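Local coordinates for protein enolase-phosphatase E1 (Saccharomyces cerevisiae, PDB 2G80) that probably converts 2,3-diketo-5-methylthiopentyl-1-phosphate into an acireductone by magnesium-dependent enolization and dephosphorylation in the methionine salvage pathway, at residues A[204-217]-A[223-235]. Sequence-based numbering, arbitrary orientation.
With MG (magnesium ion), chain E.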
loop_
_atom_site.group_PDB
_atom_site.type_symbol
_atom_site.label_atom_id
_atom_site.label_comp_id
_atom_site.label_asym_id
_atom_site.label_seq_id
_atom_site.Cartn_x
_atom_site.Cartn_y
_atom_site.Cartn_z
ATOM N N ALA A 204 -9.602 20.292 7.861
ATOM C CA ALA A 204 -9.972 19.569 6.621
ATOM C C ALA A 204 -9.664 20.347 5.333
ATOM O O ALA A 204 -9.130 19.780 4.382
ATOM C CB ALA A 204 -11.416 19.188 6.636
ATOM N N SER A 205 -9.959 21.643 5.343
ATOM C CA SER A 205 -9.696 22.551 4.198
ATOM C C SER A 205 -8.207 22.652 3.816
ATOM O O SER A 205 -7.907 22.908 2.667
ATOM C CB SER A 205 -10.267 23.950 4.482
ATOM O OG SER A 205 -9.750 24.429 5.711
ATOM N N GLU A 206 -7.305 22.405 4.772
ATOM C CA GLU A 206 -5.855 22.388 4.541
ATOM C C GLU A 206 -5.307 21.038 4.020
ATOM O O GLU A 206 -4.093 20.936 3.794
ATOM C CB GLU A 206 -5.098 22.718 5.838
ATOM C CG GLU A 206 -5.333 24.102 6.440
ATOM C CD GLU A 206 -4.735 24.243 7.864
ATOM O OE1 GLU A 206 -4.331 23.217 8.501
ATOM O OE2 GLU A 206 -4.694 25.396 8.363
ATOM N N VAL A 207 -6.161 20.009 3.855
ATOM C CA VAL A 207 -5.720 18.674 3.407
ATOM C C VAL A 207 -6.150 18.407 1.959
ATOM O O VAL A 207 -7.280 18.701 1.616
ATOM C CB VAL A 207 -6.255 17.535 4.340
ATOM C CG1 VAL A 207 -5.656 16.161 3.959
ATOM C CG2 VAL A 207 -5.933 17.840 5.809
ATOM N N LEU A 208 -5.229 17.925 1.113
ATOM C CA LEU A 208 -5.586 17.391 -0.225
ATOM C C LEU A 208 -5.398 15.853 -0.200
ATOM O O LEU A 208 -4.303 15.358 0.114
ATOM C CB LEU A 208 -4.739 17.974 -1.355
ATOM C CG LEU A 208 -5.033 17.490 -2.791
ATOM C CD1 LEU A 208 -6.442 17.830 -3.207
ATOM C CD2 LEU A 208 -4.026 18.078 -3.805
ATOM N N PHE A 209 -6.456 15.117 -0.548
ATOM C CA PHE A 209 -6.433 13.649 -0.640
ATOM C C PHE A 209 -6.423 13.225 -2.127
ATOM O O PHE A 209 -7.307 13.619 -2.900
ATOM C CB PHE A 209 -7.625 13.061 0.117
ATOM C CG PHE A 209 -7.778 11.559 -0.010
ATOM C CD1 PHE A 209 -6.695 10.693 0.166
ATOM C CD2 PHE A 209 -9.042 11.000 -0.221
ATOM C CE1 PHE A 209 -6.858 9.314 0.089
ATOM C CE2 PHE A 209 -9.218 9.622 -0.310
ATOM C CZ PHE A 209 -8.144 8.775 -0.142
ATOM N N LEU A 210 -5.405 12.446 -2.498
ATOM C CA LEU A 210 -5.208 11.946 -3.850
ATOM C C LEU A 210 -5.414 10.425 -3.876
ATOM O O LEU A 210 -4.776 9.671 -3.120
ATOM C CB LEU A 210 -3.826 12.307 -4.369
ATOM C CG LEU A 210 -3.512 13.813 -4.417
ATOM C CD1 LEU A 210 -1.993 14.052 -4.437
ATOM C CD2 LEU A 210 -4.231 14.517 -5.557
ATOM N N SER A 211 -6.308 9.997 -4.755
ATOM C CA SER A 211 -6.642 8.601 -4.913
ATOM C C SER A 211 -7.207 8.368 -6.307
ATOM O O SER A 211 -7.674 9.308 -6.923
ATOM C CB SER A 211 -7.645 8.184 -3.822
ATOM O OG SER A 211 -8.193 6.878 -4.031
ATOM N N ASP A 212 -7.065 7.138 -6.808
ATOM C CA ASP A 212 -7.662 6.715 -8.074
ATOM C C ASP A 212 -9.114 6.237 -7.917
ATOM O O ASP A 212 -9.784 6.058 -8.920
ATOM C CB ASP A 212 -6.840 5.615 -8.775
ATOM C CG ASP A 212 -6.646 4.384 -7.926
ATOM O OD1 ASP A 212 -6.479 4.556 -6.696
ATOM O OD2 ASP A 212 -6.640 3.261 -8.480
ATOM N N ASN A 213 -9.576 6.029 -6.678
ATOM C CA ASN A 213 -10.923 5.534 -6.391
ATOM C C ASN A 213 -11.869 6.701 -6.015
ATOM O O ASN A 213 -11.715 7.287 -4.941
ATOM C CB ASN A 213 -10.836 4.497 -5.254
ATOM C CG ASN A 213 -12.149 3.733 -5.020
ATOM O OD1 ASN A 213 -13.191 4.048 -5.593
ATOM N ND2 ASN A 213 -12.087 2.720 -4.159
ATOM N N PRO A 214 -12.846 7.042 -6.895
ATOM C CA PRO A 214 -13.802 8.122 -6.589
ATOM C C PRO A 214 -14.624 7.960 -5.303
ATOM O O PRO A 214 -15.039 8.952 -4.740
ATOM C CB PRO A 214 -14.753 8.115 -7.800
ATOM C CG PRO A 214 -14.060 7.413 -8.853
ATOM C CD PRO A 214 -13.117 6.463 -8.233
ATOM N N LEU A 215 -14.895 6.718 -4.917
ATOM C CA LEU A 215 -15.639 6.386 -3.717
ATOM C C LEU A 215 -14.863 6.753 -2.438
ATOM O O LEU A 215 -15.468 7.095 -1.412
ATOM C CB LEU A 215 -16.028 4.893 -3.722
ATOM C CG LEU A 215 -16.935 4.438 -4.884
ATOM C CD1 LEU A 215 -17.134 2.917 -4.844
ATOM C CD2 LEU A 215 -18.285 5.145 -4.847
ATOM N N GLU A 216 -13.534 6.679 -2.506
ATOM C CA GLU A 216 -12.675 7.113 -1.418
ATOM C C GLU A 216 -12.739 8.647 -1.333
ATOM O O GLU A 216 -12.884 9.199 -0.260
ATOM C CB GLU A 216 -11.218 6.645 -1.641
ATOM C CG GLU A 216 -11.054 5.109 -1.624
ATOM C CD GLU A 216 -9.604 4.631 -1.810
ATOM O OE1 GLU A 216 -8.669 5.469 -1.941
ATOM O OE2 GLU A 216 -9.395 3.394 -1.809
ATOM N N LEU A 217 -12.614 9.314 -2.479
ATOM C CA LEU A 217 -12.645 10.770 -2.563
ATOM C C LEU A 217 -13.981 11.320 -2.085
ATOM O O LEU A 217 -13.992 12.326 -1.379
ATOM C CB LEU A 217 -12.328 11.248 -3.987
ATOM C CG LEU A 217 -10.943 10.954 -4.612
ATOM C CD1 LEU A 217 -10.939 11.507 -6.005
ATOM C CD2 LEU A 217 -9.708 11.530 -3.833
ATOM N N VAL A 223 -16.230 15.177 5.013
ATOM C CA VAL A 223 -15.637 15.936 6.133
ATOM C C VAL A 223 -14.802 17.157 5.667
ATOM O O VAL A 223 -14.013 17.685 6.442
ATOM C CB VAL A 223 -14.842 15.021 7.122
ATOM C CG1 VAL A 223 -15.800 14.296 8.045
ATOM C CG2 VAL A 223 -13.864 14.059 6.397
ATOM N N GLY A 224 -14.996 17.595 4.420
ATOM C CA GLY A 224 -14.397 18.813 3.892
ATOM C C GLY A 224 -12.986 18.773 3.338
ATOM O O GLY A 224 -12.415 19.836 2.988
ATOM N N ILE A 225 -12.430 17.569 3.226
ATOM C CA ILE A 225 -11.086 17.398 2.702
ATOM C C ILE A 225 -11.124 17.599 1.169
ATOM O O ILE A 225 -11.974 17.018 0.502
ATOM C CB ILE A 225 -10.512 15.988 3.044
ATOM C CG1 ILE A 225 -10.468 15.730 4.570
ATOM C CG2 ILE A 225 -9.113 15.777 2.373
ATOM C CD1 ILE A 225 -10.025 14.322 4.915
ATOM N N ALA A 226 -10.181 18.385 0.633
ATOM C CA ALA A 226 -10.038 18.588 -0.830
ATOM C C ALA A 226 -9.573 17.259 -1.466
ATOM O O ALA A 226 -8.871 16.464 -0.855
ATOM C CB ALA A 226 -9.083 19.721 -1.143
ATOM N N THR A 227 -10.015 17.022 -2.684
ATOM C CA THR A 227 -9.840 15.756 -3.372
ATOM C C THR A 227 -9.249 15.969 -4.751
ATOM O O THR A 227 -9.476 17.015 -5.367
ATOM C CB THR A 227 -11.221 15.072 -3.585
ATOM O OG1 THR A 227 -12.076 15.978 -4.296
ATOM C CG2 THR A 227 -11.851 14.733 -2.287
ATOM N N GLY A 228 -8.510 14.967 -5.217
ATOM C CA GLY A 228 -7.925 14.957 -6.576
ATOM C C GLY A 228 -7.931 13.521 -7.071
ATOM O O GLY A 228 -7.569 12.617 -6.291
ATOM N N LEU A 229 -8.387 13.310 -8.313
ATOM C CA LEU A 229 -8.478 11.963 -8.907
ATOM C C LEU A 229 -7.180 11.633 -9.629
ATOM O O LEU A 229 -6.848 12.271 -10.633
ATOM C CB LEU A 229 -9.665 11.836 -9.875
ATOM C CG LEU A 229 -9.974 10.432 -10.454
ATOM C CD1 LEU A 229 -10.306 9.396 -9.371
ATOM C CD2 LEU A 229 -11.132 10.512 -11.443
ATOM N N ALA A 230 -6.429 10.667 -9.095
ATOM C CA ALA A 230 -5.174 10.242 -9.710
ATOM C C ALA A 230 -5.481 9.339 -10.918
ATOM O O ALA A 230 -6.311 8.426 -10.822
ATOM C CB ALA A 230 -4.261 9.525 -8.695
ATOM N N SER A 231 -4.833 9.639 -12.046
ATOM C CA SER A 231 -4.956 8.857 -13.262
ATOM C C SER A 231 -3.565 8.406 -13.678
ATOM O O SER A 231 -2.696 9.234 -13.885
ATOM C CB SER A 231 -5.590 9.692 -14.365
ATOM O OG SER A 231 -6.006 8.839 -15.395
ATOM N N ARG A 232 -3.361 7.094 -13.762
ATOM C CA ARG A 232 -2.083 6.510 -14.113
ATOM C C ARG A 232 -2.317 5.409 -15.138
ATOM O O ARG A 232 -3.415 4.809 -15.124
ATOM C CB ARG A 232 -1.436 5.842 -12.879
ATOM C CG ARG A 232 -1.130 6.729 -11.701
ATOM C CD ARG A 232 -0.088 7.757 -12.056
ATOM N NE ARG A 232 0.378 8.481 -10.883
ATOM C CZ ARG A 232 1.444 9.285 -10.868
ATOM N NH1 ARG A 232 2.156 9.497 -11.963
ATOM N NH2 ARG A 232 1.814 9.863 -9.732
ATOM N N PRO A 233 -1.289 5.099 -15.984
ATOM C CA PRO A 233 -1.413 3.980 -16.955
ATOM C C PRO A 233 -1.756 2.675 -16.238
ATOM O O PRO A 233 -1.170 2.369 -15.196
ATOM C CB PRO A 233 -0.015 3.895 -17.592
ATOM C CG PRO A 233 0.600 5.235 -17.371
ATOM C CD PRO A 233 0.036 5.759 -16.085
ATOM N N GLY A 234 -2.744 1.958 -16.745
ATOM C CA GLY A 234 -3.214 0.718 -16.122
ATOM C C GLY A 234 -4.381 0.871 -15.162
ATOM O O GLY A 234 -4.897 -0.151 -14.707
ATOM N N ASN A 235 -4.765 2.101 -14.779
ATOM C CA ASN A 235 -5.963 2.313 -13.912
ATOM C C ASN A 235 -7.241 2.135 -14.749
ATOM O O ASN A 235 -7.209 2.215 -15.977
ATOM C CB ASN A 235 -6.034 3.737 -13.309
ATOM C CG ASN A 235 -4.997 4.008 -12.232
ATOM O OD1 ASN A 235 -4.107 3.205 -11.949
ATOM N ND2 ASN A 235 -5.106 5.175 -11.631
HETATM MG MG MG E . -5.914 3.022 -5.304
HETATM O O HOH W 1 -6.681 1.589 -6.409
HETATM O O HOH W 2 -7.640 3.466 -4.241
HETATM O O HOH W 3 -5.466 1.855 -3.757
#
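F209 and A226 meet backbone to backbone between neighbouring parallel strands, 207-211 and 226-230, which with helix 214-221 make a beta-alpha-beta unit of the Rossmann-like HAD core. The ladder alternates: F209 N gives to A226 O at 2.8 Å, G228 N to F209 O, S211 N to G228 O, and A230 N reaches S211 O at 2.8 Å from well above its carbonyl plane. At the start, A226 N bonds V207 O only weakly.

Mostly apolar contacts line both faces. L217, on the helix, lays its two branches over the second strand: CD2 lies 3.4 Å from G228 O, while CD1 packs on L229 CD1 at 4.0 Å. L229 CD1 also comes within 3.4 Å of D212 O, since chi1 of -173° sets CG opposite the main-chain N and chi2 of 60° swings the branch over. On the other face L208 CD1 rests 3.8 Å from the small A226 methyl, CB, and side-chain-free G228 accommodates L210 CD2.

At the C-terminal ends of the strands, polar groups gather around the magnesium site. The S211 hydroxyl suits a double role, donating to E216 OE1 and accepting from N213 N in an ST turn; E216 also salt-bridges K187, a predicted substrate-binding residue. N235 ND2, bonded to G40 O, abuts D212 CB. The D212 carboxylate joins the D37 carboxylate and E39 main-chain O on magnesium, dividing its oxygens: D212 OD1 binds the metal at 2.1 Å, while OD2 accepts from metal-bound water 1.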